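Local coordinates for protein transmembrane oligosaccharyl transferase (Archaeoglobus fulgidus, PDB 3WAJ) that is a membrane-embedded archaeal protein of the STT3/AglB family, joining a GT-C-type helical membrane domain with a zinc site to a large soluble region, at residues A[63-68]-A[82-87]; A[211-216]-A[259-264]; A[690-695]-A[821-826]; A[781-786]-A[861-866]. All coordinates share one frame; numbering follows the deposited sequence.

Interaction 1 (A[63-68]-A[82-87]); sequences PHRIWF and FGPFLV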
loop_
_atom_site.group_PDB
_atom_site.type_symbol
_atom_site.label_atom_id
_atom_site.label_comp_id
_atom_site.label_asym_id
_atom_site.label_seq_id
_atom_site.Cartn_x
_atom_site.Cartn_y
_atom_site.Cartn_z
ATOM N N PRO A 63 -15.085 -22.973 6.944
ATOM C CA PRO A 63 -14.474 -22.311 5.788
ATOM C C PRO A 63 -15.158 -21.005 5.399
ATOM O O PRO A 63 -15.191 -20.681 4.207
ATOM C CB PRO A 63 -14.729 -23.320 4.675
ATOM C CG PRO A 63 -16.133 -23.802 5.000
ATOM C CD PRO A 63 -16.190 -23.860 6.525
ATOM N N HIS A 64 -15.708 -20.270 6.355
ATOM C CA HIS A 64 -16.339 -19.007 5.997
ATOM C C HIS A 64 -15.340 -17.860 6.112
ATOM O O HIS A 64 -14.355 -17.966 6.839
ATOM C CB HIS A 64 -17.571 -18.751 6.860
ATOM C CG HIS A 64 -18.550 -19.886 6.856
ATOM N ND1 HIS A 64 -19.544 -20.006 5.908
ATOM C CD2 HIS A 64 -18.683 -20.949 7.683
ATOM C CE1 HIS A 64 -20.249 -21.098 6.155
ATOM N NE2 HIS A 64 -19.747 -21.685 7.225
ATOM N N ARG A 65 -15.581 -16.775 5.379
ATOM C CA ARG A 65 -14.751 -15.583 5.510
ATOM C C ARG A 65 -15.649 -14.369 5.541
ATOM O O ARG A 65 -16.797 -14.439 5.109
ATOM C CB ARG A 65 -13.715 -15.474 4.375
ATOM C CG ARG A 65 -14.298 -15.434 2.970
ATOM C CD ARG A 65 -13.368 -14.706 2.013
ATOM N NE ARG A 65 -13.346 -13.256 2.244
ATOM C CZ ARG A 65 -12.609 -12.385 1.557
ATOM N NH1 ARG A 65 -11.815 -12.815 0.589
ATOM N NH2 ARG A 65 -12.663 -11.083 1.848
ATOM N N ILE A 66 -15.136 -13.267 6.086
ATOM C CA ILE A 66 -15.873 -12.004 6.101
ATOM C C ILE A 66 -15.754 -11.289 4.744
ATOM O O ILE A 66 -14.834 -11.556 3.959
ATOM C CB ILE A 66 -15.337 -11.083 7.203
ATOM C CG1 ILE A 66 -13.890 -10.681 6.891
ATOM C CG2 ILE A 66 -15.433 -11.772 8.559
ATOM C CD1 ILE A 66 -13.333 -9.596 7.800
ATOM N N TRP A 67 -16.680 -10.370 4.481
ATOM C CA TRP A 67 -16.649 -9.540 3.275
ATOM C C TRP A 67 -16.828 -8.105 3.695
ATOM O O TRP A 67 -16.974 -7.196 2.868
ATOM C CB TRP A 67 -17.779 -9.957 2.317
ATOM C CG TRP A 67 -17.578 -11.357 1.871
ATOM C CD1 TRP A 67 -18.107 -12.487 2.433
ATOM C CD2 TRP A 67 -16.723 -11.797 0.809
ATOM N NE1 TRP A 67 -17.654 -13.599 1.764
ATOM C CE2 TRP A 67 -16.806 -13.204 0.762
ATOM C CE3 TRP A 67 -15.905 -11.133 -0.115
ATOM C CZ2 TRP A 67 -16.098 -13.961 -0.177
ATOM C CZ3 TRP A 67 -15.211 -11.876 -1.044
ATOM C CH2 TRP A 67 -15.311 -13.280 -1.073
ATOM N N PHE A 68 -16.816 -7.914 5.008
ATOM C CA PHE A 68 -16.862 -6.588 5.603
ATOM C C PHE A 68 -16.152 -6.606 6.965
ATOM O O PHE A 68 -16.189 -7.610 7.687
ATOM C CB PHE A 68 -18.319 -6.123 5.719
ATOM C CG PHE A 68 -18.474 -4.752 6.304
ATOM C CD1 PHE A 68 -18.385 -3.627 5.495
ATOM C CD2 PHE A 68 -18.701 -4.586 7.668
ATOM C CE1 PHE A 68 -18.532 -2.348 6.028
ATOM C CE2 PHE A 68 -18.846 -3.312 8.218
ATOM C CZ PHE A 68 -18.762 -2.188 7.393
ATOM N N PHE A 82 -10.188 -7.660 -0.939
ATOM C CA PHE A 82 -9.168 -8.717 -1.052
ATOM C C PHE A 82 -9.817 -10.051 -1.354
ATOM O O PHE A 82 -10.736 -10.475 -0.652
ATOM C CB PHE A 82 -8.337 -8.835 0.229
ATOM C CG PHE A 82 -7.246 -7.816 0.340
ATOM C CD1 PHE A 82 -7.227 -6.689 -0.493
ATOM C CD2 PHE A 82 -6.218 -7.986 1.259
ATOM C CE1 PHE A 82 -6.203 -5.729 -0.384
ATOM C CE2 PHE A 82 -5.185 -7.039 1.373
ATOM C CZ PHE A 82 -5.179 -5.910 0.549
ATOM N N GLY A 83 -9.338 -10.706 -2.402
ATOM C CA GLY A 83 -10.015 -11.867 -2.950
ATOM C C GLY A 83 -9.923 -13.149 -2.144
ATOM O O GLY A 83 -9.007 -13.328 -1.333
ATOM N N PRO A 84 -10.878 -14.065 -2.379
ATOM C CA PRO A 84 -10.863 -15.350 -1.679
ATOM C C PRO A 84 -9.698 -16.252 -2.064
ATOM O O PRO A 84 -9.331 -17.076 -1.226
ATOM C CB PRO A 84 -12.203 -15.995 -2.073
ATOM C CG PRO A 84 -12.670 -15.246 -3.309
ATOM C CD PRO A 84 -12.120 -13.860 -3.155
ATOM N N PHE A 85 -9.119 -16.127 -3.257
ATOM C CA PHE A 85 -8.025 -17.042 -3.596
ATOM C C PHE A 85 -6.921 -17.070 -2.535
ATOM O O PHE A 85 -6.572 -18.129 -1.996
ATOM C CB PHE A 85 -7.391 -16.769 -4.964
ATOM C CG PHE A 85 -6.145 -17.592 -5.192
ATOM C CD1 PHE A 85 -4.888 -17.021 -5.078
ATOM C CD2 PHE A 85 -6.236 -18.960 -5.445
ATOM C CE1 PHE A 85 -3.732 -17.789 -5.240
ATOM C CE2 PHE A 85 -5.084 -19.742 -5.622
ATOM C CZ PHE A 85 -3.827 -19.154 -5.518
ATOM N N LEU A 86 -6.362 -15.900 -2.238
ATOM C CA LEU A 86 -5.227 -15.828 -1.314
ATOM C C LEU A 86 -5.705 -16.016 0.112
ATOM O O LEU A 86 -5.003 -16.625 0.914
ATOM C CB LEU A 86 -4.494 -14.490 -1.441
ATOM C CG LEU A 86 -2.959 -14.449 -1.390
ATOM C CD1 LEU A 86 -2.460 -13.090 -0.859
ATOM C CD2 LEU A 86 -2.355 -15.607 -0.609
ATOM N N VAL A 87 -6.887 -15.494 0.444
ATOM C CA VAL A 87 -7.403 -15.726 1.788
ATOM C C VAL A 87 -7.506 -17.236 2.043
ATOM O O VAL A 87 -6.980 -17.725 3.026
ATOM C CB VAL A 87 -8.753 -15.019 2.069
ATOM C CG1 VAL A 87 -9.202 -15.331 3.506
ATOM C CG2 VAL A 87 -8.617 -13.512 1.905
#
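R65 reaches from the loop at 63-68 to the carbonyl of F82, two residues ahead of helix 84-96 in the STT3-type helical membrane domain, where G83 is the N-cap residue. The guanidinium meets this carbonyl end-on: NH1 of R65 donates to F82 O at 2.9 Å and NH2 of R65 to the same oxygen at 3.2 Å, with the acceptor nearly in the guanidinium plane. R65 also grips I66 O side-on with NE and NH2, so that two carbonyls fix the rotation of the group. The bend that turns the arginine chain towards both acceptors lies at chi3 (-72°). The indole of W67 covers one face of the guanidinium, with its CZ3 3.7 Å above the plane, and V87 crosses the arginine chain at about a right angle. W67 in turn offers its ring edge to P84. The F82 ring turns off elsewhere, stacking with Y51 and lying about 6 Å from the zinc ion, so R65 holds the backbone of a residue whose ring borders the metal site. On the helix side, the V87 methyl CG2 lies 3.5 Å from R65 NH1, neither squarely over the face nor at the edge of the guanidinium.

Interaction 2 (A[211-216]-A[259-264]); sequences YVLSWG and LIYLPF. With SO4 (sulfate ion), chain C.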
loop_
_atom_site.group_PDB
_atom_site.type_symbol
_atom_site.label_atom_id
_atom_site.label_comp_id
_atom_site.label_asym_id
_atom_site.label_seq_id
_atom_site.Cartn_x
_atom_site.Cartn_y
_atom_site.Cartn_z
ATOM N N TYR A 211 -8.129 -16.296 -11.403
ATOM C CA TYR A 211 -7.688 -14.915 -11.634
ATOM C C TYR A 211 -8.645 -13.890 -10.987
ATOM O O TYR A 211 -8.225 -13.063 -10.176
ATOM C CB TYR A 211 -7.497 -14.664 -13.140
ATOM C CG TYR A 211 -6.988 -13.287 -13.488
ATOM C CD1 TYR A 211 -6.013 -12.671 -12.720
ATOM C CD2 TYR A 211 -7.475 -12.606 -14.588
ATOM C CE1 TYR A 211 -5.548 -11.408 -13.033
ATOM C CE2 TYR A 211 -7.011 -11.338 -14.910
ATOM C CZ TYR A 211 -6.049 -10.748 -14.127
ATOM O OH TYR A 211 -5.583 -9.489 -14.433
ATOM N N VAL A 212 -9.931 -13.956 -11.321
ATOM C CA VAL A 212 -10.916 -13.051 -10.714
ATOM C C VAL A 212 -11.008 -13.274 -9.205
ATOM O O VAL A 212 -11.265 -12.348 -8.445
ATOM C CB VAL A 212 -12.325 -13.211 -11.360
ATOM C CG1 VAL A 212 -13.278 -12.117 -10.875
ATOM C CG2 VAL A 212 -12.243 -13.193 -12.887
ATOM N N LEU A 213 -10.789 -14.506 -8.757
ATOM C CA LEU A 213 -10.878 -14.792 -7.320
ATOM C C LEU A 213 -9.634 -14.284 -6.573
ATOM O O LEU A 213 -9.639 -14.173 -5.346
ATOM C CB LEU A 213 -11.149 -16.280 -7.051
ATOM C CG LEU A 213 -12.511 -16.829 -7.493
ATOM C CD1 LEU A 213 -12.770 -18.252 -6.971
ATOM C CD2 LEU A 213 -13.628 -15.893 -7.059
ATOM N N SER A 214 -8.574 -13.966 -7.316
ATOM C CA SER A 214 -7.378 -13.361 -6.717
ATOM C C SER A 214 -7.500 -11.852 -6.693
ATOM O O SER A 214 -6.955 -11.181 -5.822
ATOM C CB SER A 214 -6.114 -13.736 -7.492
ATOM O OG SER A 214 -5.914 -15.123 -7.502
ATOM N N TRP A 215 -8.225 -11.333 -7.674
ATOM C CA TRP A 215 -8.342 -9.902 -7.884
ATOM C C TRP A 215 -9.661 -9.606 -8.616
ATOM O O TRP A 215 -9.858 -10.055 -9.758
ATOM C CB TRP A 215 -7.156 -9.445 -8.725
ATOM C CG TRP A 215 -6.998 -7.963 -8.828
ATOM C CD1 TRP A 215 -6.944 -7.071 -7.795
ATOM C CD2 TRP A 215 -6.834 -7.200 -10.032
ATOM N NE1 TRP A 215 -6.769 -5.801 -8.282
ATOM C CE2 TRP A 215 -6.690 -5.852 -9.661
ATOM C CE3 TRP A 215 -6.792 -7.533 -11.397
ATOM C CZ2 TRP A 215 -6.515 -4.819 -10.595
ATOM C CZ3 TRP A 215 -6.610 -6.510 -12.338
ATOM C CH2 TRP A 215 -6.474 -5.170 -11.928
ATOM N N GLY A 216 -10.551 -8.855 -7.965
ATOM C CA GLY A 216 -11.894 -8.610 -8.484
ATOM C C GLY A 216 -11.973 -7.969 -9.865
ATOM O O GLY A 216 -12.915 -8.224 -10.628
ATOM N N LEU A 259 -19.087 -20.203 -13.230
ATOM C CA LEU A 259 -19.456 -21.162 -12.195
ATOM C C LEU A 259 -18.555 -21.038 -10.980
ATOM O O LEU A 259 -19.017 -21.075 -9.838
ATOM C CB LEU A 259 -19.355 -22.589 -12.735
ATOM C CG LEU A 259 -20.560 -23.098 -13.502
ATOM C CD1 LEU A 259 -20.281 -24.495 -14.035
ATOM C CD2 LEU A 259 -21.755 -23.094 -12.572
ATOM N N ILE A 260 -17.259 -20.918 -11.235
ATOM C CA ILE A 260 -16.277 -20.765 -10.171
ATOM C C ILE A 260 -16.460 -19.432 -9.444
ATOM O O ILE A 260 -16.297 -19.345 -8.227
ATOM C CB ILE A 260 -14.864 -20.879 -10.745
ATOM C CG1 ILE A 260 -14.678 -22.281 -11.301
ATOM C CG2 ILE A 260 -13.797 -20.555 -9.689
ATOM C CD1 ILE A 260 -13.492 -22.402 -12.170
ATOM N N TYR A 261 -16.816 -18.397 -10.193
ATOM C CA TYR A 261 -17.011 -17.088 -9.602
ATOM C C TYR A 261 -18.294 -17.030 -8.794
ATOM O O TYR A 261 -18.361 -16.342 -7.769
ATOM C CB TYR A 261 -17.049 -16.011 -10.686
ATOM C CG TYR A 261 -17.171 -14.632 -10.100
ATOM C CD1 TYR A 261 -16.103 -14.047 -9.446
ATOM C CD2 TYR A 261 -18.356 -13.931 -10.175
ATOM C CE1 TYR A 261 -16.207 -12.785 -8.892
ATOM C CE2 TYR A 261 -18.478 -12.667 -9.623
ATOM C CZ TYR A 261 -17.400 -12.097 -8.984
ATOM O OH TYR A 261 -17.524 -10.836 -8.445
ATOM N N LEU A 262 -19.298 -17.761 -9.280
ATOM C CA LEU A 262 -20.682 -17.695 -8.797
ATOM C C LEU A 262 -20.889 -17.648 -7.274
ATOM O O LEU A 262 -21.664 -16.818 -6.790
ATOM C CB LEU A 262 -21.515 -18.822 -9.412
ATOM C CG LEU A 262 -22.994 -18.899 -9.042
ATOM C CD1 LEU A 262 -23.656 -17.564 -9.351
ATOM C CD2 LEU A 262 -23.676 -20.034 -9.821
ATOM N N PRO A 263 -20.212 -18.528 -6.516
ATOM C CA PRO A 263 -20.436 -18.481 -5.065
ATOM C C PRO A 263 -20.058 -17.152 -4.417
ATOM O O PRO A 263 -20.533 -16.863 -3.310
ATOM C CB PRO A 263 -19.508 -19.586 -4.533
ATOM C CG PRO A 263 -19.364 -20.533 -5.650
ATOM C CD PRO A 263 -19.402 -19.700 -6.909
ATOM N N PHE A 264 -19.226 -16.357 -5.085
ATOM C CA PHE A 264 -18.709 -15.140 -4.463
ATOM C C PHE A 264 -19.342 -13.871 -5.025
ATOM O O PHE A 264 -19.046 -12.760 -4.571
ATOM C CB PHE A 264 -17.192 -15.092 -4.606
ATOM C CG PHE A 264 -16.518 -16.379 -4.225
ATOM C CD1 PHE A 264 -16.107 -16.601 -2.911
ATOM C CD2 PHE A 264 -16.297 -17.370 -5.176
ATOM C CE1 PHE A 264 -15.473 -17.796 -2.554
ATOM C CE2 PHE A 264 -15.664 -18.569 -4.830
ATOM C CZ PHE A 264 -15.260 -18.783 -3.514
HETATM S S SO4 C . -5.367 -3.575 -5.074
HETATM O O1 SO4 C . -5.272 -3.911 -3.647
HETATM O O2 SO4 C . -6.656 -2.914 -5.301
HETATM O O3 SO4 C . -4.263 -2.677 -5.416
HETATM O O4 SO4 C . -5.286 -4.762 -5.934
#
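The neighbouring ends of helices 199-214 and 243-261, in the STT3-type membrane domain, pack together where L213 enters the surface formed by I260, Y261 and F264. Its two methyl branches divide the work. CD1 of L213 lies 3.7 Å from I260 CG2 and also touches the F264 ring at CE2, whereas CD2 of L213 approaches F264 CD2 at 3.6 Å and Y261 CD1 at 3.9 Å. The leucine and F264 cross at about a right angle. Beside them, V212 CG1 sits 3.6 Å from Y261 CE1. With chi1 at -177°, the tyrosine ring points away from its own backbone N and swings across to V212; its hydroxyl is bonded to S277 O. The backbone N of F264 is bonded to Y261 O, which fixes the turn that carries the ring. On another side of helix 199-214, W215 NE1 makes a weak hydrogen bond to the sulfate ion, which H81, H162 and R426 also hold. The interface itself is wholly apolar, a leucine set among aliphatic and aromatic groups in the helix-helix packing of a polytopic GT-C membrane domain.

Interaction 3 (A[690-695]-A[821-826]); sequences LSHYRM and TVVLPY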
loop_
_atom_site.group_PDB
_atom_site.type_symbol
_atom_site.label_atom_id
_atom_site.label_comp_id
_atom_site.label_asym_id
_atom_site.label_seq_id
_atom_site.Cartn_x
_atom_site.Cartn_y
_atom_site.Cartn_z
ATOM N N LEU A 690 -1.621 21.406 24.830
ATOM C CA LEU A 690 -2.916 20.734 24.638
ATOM C C LEU A 690 -3.613 20.350 25.951
ATOM O O LEU A 690 -2.955 19.986 26.936
ATOM C CB LEU A 690 -2.726 19.479 23.783
ATOM C CG LEU A 690 -2.146 19.705 22.397
ATOM C CD1 LEU A 690 -1.743 18.357 21.785
ATOM C CD2 LEU A 690 -3.186 20.401 21.530
ATOM N N SER A 691 -4.945 20.405 25.944
ATOM C CA SER A 691 -5.746 20.167 27.146
ATOM C C SER A 691 -6.232 18.736 27.285
ATOM O O SER A 691 -6.404 18.241 28.401
ATOM C CB SER A 691 -6.955 21.097 27.159
ATOM O OG SER A 691 -6.561 22.413 27.436
ATOM N N HIS A 692 -6.446 18.084 26.145
ATOM C CA HIS A 692 -7.167 16.820 26.077
ATOM C C HIS A 692 -6.315 15.665 25.566
ATOM O O HIS A 692 -6.845 14.622 25.185
ATOM C CB HIS A 692 -8.391 16.978 25.171
ATOM C CG HIS A 692 -9.341 18.039 25.634
ATOM N ND1 HIS A 692 -10.145 17.880 26.745
ATOM C CD2 HIS A 692 -9.600 19.277 25.154
ATOM C CE1 HIS A 692 -10.865 18.974 26.921
ATOM N NE2 HIS A 692 -10.550 19.837 25.972
ATOM N N TYR A 693 -4.998 15.847 25.545
ATOM C CA TYR A 693 -4.096 14.794 25.068
ATOM C C TYR A 693 -2.899 14.698 25.989
ATOM O O TYR A 693 -2.402 15.719 26.453
ATOM C CB TYR A 693 -3.639 15.085 23.628
ATOM C CG TYR A 693 -4.800 15.148 22.686
ATOM C CD1 TYR A 693 -5.156 14.049 21.940
ATOM C CD2 TYR A 693 -5.576 16.291 22.584
ATOM C CE1 TYR A 693 -6.250 14.085 21.096
ATOM C CE2 TYR A 693 -6.690 16.335 21.746
ATOM C CZ TYR A 693 -7.011 15.233 21.005
ATOM O OH TYR A 693 -8.100 15.269 20.171
ATOM N N ARG A 694 -2.440 13.477 26.261
ATOM C CA ARG A 694 -1.230 13.257 27.073
ATOM C C ARG A 694 -0.423 12.179 26.376
ATOM O O ARG A 694 -1.000 11.296 25.728
ATOM C CB ARG A 694 -1.587 12.819 28.510
ATOM C CG ARG A 694 -2.565 11.632 28.602
ATOM C CD ARG A 694 -2.740 11.180 30.031
ATOM N NE ARG A 694 -3.643 10.038 30.189
ATOM C CZ ARG A 694 -4.025 9.541 31.365
ATOM N NH1 ARG A 694 -3.592 10.087 32.489
ATOM N NH2 ARG A 694 -4.843 8.507 31.418
ATOM N N MET A 695 0.897 12.244 26.472
ATOM C CA MET A 695 1.709 11.169 25.924
ATOM C C MET A 695 1.639 9.995 26.897
ATOM O O MET A 695 1.618 10.195 28.114
ATOM C CB MET A 695 3.144 11.645 25.727
ATOM C CG MET A 695 4.127 10.581 25.245
ATOM S SD MET A 695 5.600 11.373 24.596
ATOM C CE MET A 695 6.728 10.105 24.977
ATOM N N THR A 821 -9.575 29.320 34.148
ATOM C CA THR A 821 -9.963 27.920 34.038
ATOM C C THR A 821 -8.953 27.180 33.161
ATOM O O THR A 821 -8.638 27.625 32.053
ATOM C CB THR A 821 -11.388 27.767 33.480
ATOM O OG1 THR A 821 -12.313 28.442 34.344
ATOM C CG2 THR A 821 -11.769 26.302 33.396
ATOM N N VAL A 822 -8.422 26.070 33.664
ATOM C CA VAL A 822 -7.462 25.299 32.880
ATOM C C VAL A 822 -7.710 23.781 32.951
ATOM O O VAL A 822 -8.052 23.237 34.009
ATOM C CB VAL A 822 -6.000 25.675 33.227
ATOM C CG1 VAL A 822 -5.625 25.183 34.603
ATOM C CG2 VAL A 822 -5.046 25.120 32.181
ATOM N N VAL A 823 -7.555 23.114 31.809
ATOM C CA VAL A 823 -7.782 21.674 31.702
ATOM C C VAL A 823 -6.434 20.951 31.565
ATOM O O VAL A 823 -5.686 21.199 30.615
ATOM C CB VAL A 823 -8.714 21.361 30.504
ATOM C CG1 VAL A 823 -9.224 19.917 30.545
ATOM C CG2 VAL A 823 -9.888 22.318 30.503
ATOM N N LEU A 824 -6.129 20.074 32.523
ATOM C CA LEU A 824 -4.850 19.359 32.572
ATOM C C LEU A 824 -5.056 17.869 32.260
ATOM O O LEU A 824 -5.968 17.240 32.800
ATOM C CB LEU A 824 -4.204 19.529 33.951
ATOM C CG LEU A 824 -4.135 20.960 34.499
ATOM C CD1 LEU A 824 -3.495 21.020 35.886
ATOM C CD2 LEU A 824 -3.381 21.861 33.542
ATOM N N PRO A 825 -4.215 17.298 31.379
ATOM C CA PRO A 825 -4.398 15.897 30.977
ATOM C C PRO A 825 -3.475 14.897 31.683
ATOM O O PRO A 825 -3.684 13.694 31.530
ATOM C CB PRO A 825 -4.054 15.933 29.486
ATOM C CG PRO A 825 -2.977 16.982 29.404
ATOM C CD PRO A 825 -3.231 17.984 30.523
ATOM N N TYR A 826 -2.465 15.357 32.415
ATOM C CA TYR A 826 -1.567 14.406 33.076
ATOM C C TYR A 826 -1.974 14.169 34.530
ATOM O O TYR A 826 -2.307 15.111 35.251
ATOM C CB TYR A 826 -0.107 14.862 32.993
ATOM C CG TYR A 826 0.521 14.697 31.623
ATOM C CD1 TYR A 826 0.908 13.440 31.159
ATOM C CD2 TYR A 826 0.746 15.799 30.802
ATOM C CE1 TYR A 826 1.493 13.284 29.908
ATOM C CE2 TYR A 826 1.337 15.648 29.555
ATOM C CZ TYR A 826 1.705 14.396 29.120
ATOM O OH TYR A 826 2.279 14.267 27.887
#
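Y826 meets R694 and M695 in two ways. R694 CB sits over one face of the tyrosine ring, 3.7 Å from its centroid and 23° off the normal, a CH-pi contact, while the hydroxyl takes a nearly straight hydrogen bond (171°) from the backbone: M695 N to Y826 OH is 2.8 Å. P825 presses its ring against main-chain carbonyls, with CG of P825 3.3 Å from Y693 O and its CB 3.5 Å from S691 O. Further along, S691 CB touches V823 CB at 3.8 Å. Beyond CB the arginine chain runs out fully extended past P825 O to salt bridges with E775 and E855, which fix its far end, while the strand backbone, bonded to the tyrosine hydroxyl, sets CB over the ring. E593 accepts from the backbone N atoms of S691 and H692, steadying the turn that precedes strand 693-698. Both strands involved, 693-698 and 819-824, are outermost in their own sheets within the chain, and they meet without backbone pairing: a sheet-to-sheet junction built from proline, tyrosine and arginine packing.

Interaction 4 (A[781-786]-A[861-866]); sequences VVTGKV and GEIIQL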
loop_
_atom_site.group_PDB
_atom_site.type_symbol
_atom_site.label_atom_id
_atom_site.label_comp_id
_atom_site.label_asym_id
_atom_site.label_seq_id
_atom_site.Cartn_x
_atom_site.Cartn_y
_atom_site.Cartn_z
ATOM N N VAL A 781 -10.487 19.749 35.294
ATOM C CA VAL A 781 -10.714 21.185 35.207
ATOM C C VAL A 781 -10.224 21.876 36.480
ATOM O O VAL A 781 -10.788 21.691 37.553
ATOM C CB VAL A 781 -12.189 21.513 34.915
ATOM C CG1 VAL A 781 -12.386 23.025 34.771
ATOM C CG2 VAL A 781 -12.640 20.798 33.654
ATOM N N VAL A 782 -9.149 22.650 36.356
ATOM C CA VAL A 782 -8.665 23.470 37.466
ATOM C C VAL A 782 -9.086 24.920 37.230
ATOM O O VAL A 782 -8.828 25.493 36.162
ATOM C CB VAL A 782 -7.136 23.368 37.657
ATOM C CG1 VAL A 782 -6.674 24.304 38.766
ATOM C CG2 VAL A 782 -6.744 21.942 37.987
ATOM N N THR A 783 -9.743 25.506 38.228
ATOM C CA THR A 783 -10.294 26.848 38.091
ATOM C C THR A 783 -10.311 27.563 39.433
ATOM O O THR A 783 -10.135 26.944 40.489
ATOM C CB THR A 783 -11.720 26.801 37.533
ATOM O OG1 THR A 783 -12.127 28.111 37.124
ATOM C CG2 THR A 783 -12.677 26.273 38.587
ATOM N N GLY A 784 -10.531 28.870 39.395
ATOM C CA GLY A 784 -10.541 29.657 40.610
ATOM C C GLY A 784 -10.320 31.127 40.324
ATOM O O GLY A 784 -10.413 31.566 39.179
ATOM N N LYS A 785 -10.012 31.890 41.366
ATOM C CA LYS A 785 -9.917 33.335 41.229
ATOM C C LYS A 785 -8.495 33.866 41.317
ATOM O O LYS A 785 -7.620 33.279 41.960
ATOM C CB LYS A 785 -10.820 34.032 42.255
ATOM C CG LYS A 785 -12.285 34.097 41.837
ATOM C CD LYS A 785 -13.152 34.729 42.915
ATOM C CE LYS A 785 -13.476 33.746 44.028
ATOM N NZ LYS A 785 -14.443 32.704 43.572
ATOM N N VAL A 786 -8.278 34.994 40.653
ATOM C CA VAL A 786 -6.986 35.652 40.674
ATOM C C VAL A 786 -7.112 37.025 41.336
ATOM O O VAL A 786 -8.016 37.247 42.142
ATOM C CB VAL A 786 -6.415 35.782 39.254
ATOM C CG1 VAL A 786 -5.948 34.431 38.748
ATOM C CG2 VAL A 786 -7.456 36.371 38.311
ATOM N N GLY A 861 -13.186 14.310 34.166
ATOM C CA GLY A 861 -13.275 15.730 33.909
ATOM C C GLY A 861 -13.749 16.495 35.120
ATOM O O GLY A 861 -14.384 17.542 34.985
ATOM N N GLU A 862 -13.433 15.970 36.302
ATOM C CA GLU A 862 -13.811 16.607 37.558
ATOM C C GLU A 862 -13.318 18.053 37.639
ATOM O O GLU A 862 -12.306 18.420 37.030
ATOM C CB GLU A 862 -13.304 15.784 38.747
ATOM C CG GLU A 862 -13.927 14.393 38.837
ATOM C CD GLU A 862 -13.361 13.566 39.978
ATOM O OE1 GLU A 862 -12.760 14.152 40.910
ATOM O OE2 GLU A 862 -13.519 12.327 39.942
ATOM N N ILE A 863 -14.057 18.873 38.381
ATOM C CA ILE A 863 -13.723 20.285 38.531
ATOM C C ILE A 863 -12.985 20.498 39.845
ATOM O O ILE A 863 -13.362 19.939 40.871
ATOM C CB ILE A 863 -14.984 21.175 38.462
ATOM C CG1 ILE A 863 -15.761 20.887 37.169
ATOM C CG2 ILE A 863 -14.613 22.641 38.548
ATOM C CD1 ILE A 863 -16.835 21.917 36.832
ATOM N N ILE A 864 -11.917 21.288 39.803
ATOM C CA ILE A 864 -11.103 21.564 40.986
ATOM C C ILE A 864 -11.014 23.066 41.248
ATOM O O ILE A 864 -10.632 23.839 40.364
ATOM C CB ILE A 864 -9.682 20.990 40.842
ATOM C CG1 ILE A 864 -9.694 19.473 41.047
ATOM C CG2 ILE A 864 -8.720 21.665 41.825
ATOM C CD1 ILE A 864 -8.356 18.804 40.793
ATOM N N GLN A 865 -11.374 23.474 42.464
ATOM C CA GLN A 865 -11.309 24.877 42.858
ATOM C C GLN A 865 -9.929 25.190 43.404
ATOM O O GLN A 865 -9.461 24.522 44.326
ATOM C CB GLN A 865 -12.362 25.189 43.927
ATOM C CG GLN A 865 -13.763 24.661 43.626
ATOM C CD GLN A 865 -14.441 25.388 42.480
ATOM O OE1 GLN A 865 -14.012 26.467 42.067
ATOM N NE2 GLN A 865 -15.512 24.797 41.958
ATOM N N LEU A 866 -9.266 26.187 42.826
ATOM C CA LEU A 866 -8.016 26.675 43.396
ATOM C C LEU A 866 -7.922 28.189 43.294
ATOM O O LEU A 866 -7.795 28.740 42.196
ATOM C CB LEU A 866 -6.793 26.019 42.752
ATOM C CG LEU A 866 -5.732 25.674 43.799
ATOM C CD1 LEU A 866 -6.268 24.615 44.744
ATOM C CD2 LEU A 866 -4.467 25.186 43.165
#
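V781, T783, I863 and Q865 share one face of a pair of parallel strands, and V782 and I864 the other. On the first face the flat carboxamide of Q865 folds back at chi2 (-70°), bringing OE1 to 3.7 Å from T783 CG2, the two side chains lying alongside one another. A chi1 of -167° turns the threonine hydroxyl away from its backbone N, and it bonds to Y820 O and T821 OG1 of the next strand. On the opposite face V782 CG2 packs 4.2 Å from I864 CB, and V782 CG1 reaches L866 CB. Between the faces the backbones are stitched in parallel register: V781 N donates to E862 O at 2.8 Å, I864 N to V781 O, T783 N to I864 O at 2.9 Å and L866 N to T783 O. G784 CA makes a close CA-H...O contact of 3.3 Å with L866 O, possible because glycine has no side chain on that side. Strand 863-865 thus forms, within the chain, the parallel edge of a mixed three-stranded sheet in the peripheral domain, whose central strand 780-785 pairs antiparallel with 819-824.

The four contacts form two touching pairs in separate regions of the chain. Interactions 1 and 2 have centres 11 Å apart and meet at the start of helix 84-96: F85 N lies 2.9 Å from L213 O, probably a hydrogen bond, and P84 CG lies 3.7 Å from F264 CD1. Both border the sulfate ion, through F82 and W215 respectively, and F82 also approaches the zinc ion held by D47, D161 and H163. Interaction 3, its centre 13 Å from that of interaction 4, reaches the latter's sheet through strand 819-824, the neighbour of 780-785; there T821 CG2 packs 3.6 Å from V781 CG1. Centre to centre, interaction 3 is about 43 Å from interaction 1, and interaction 4 about 54 Å.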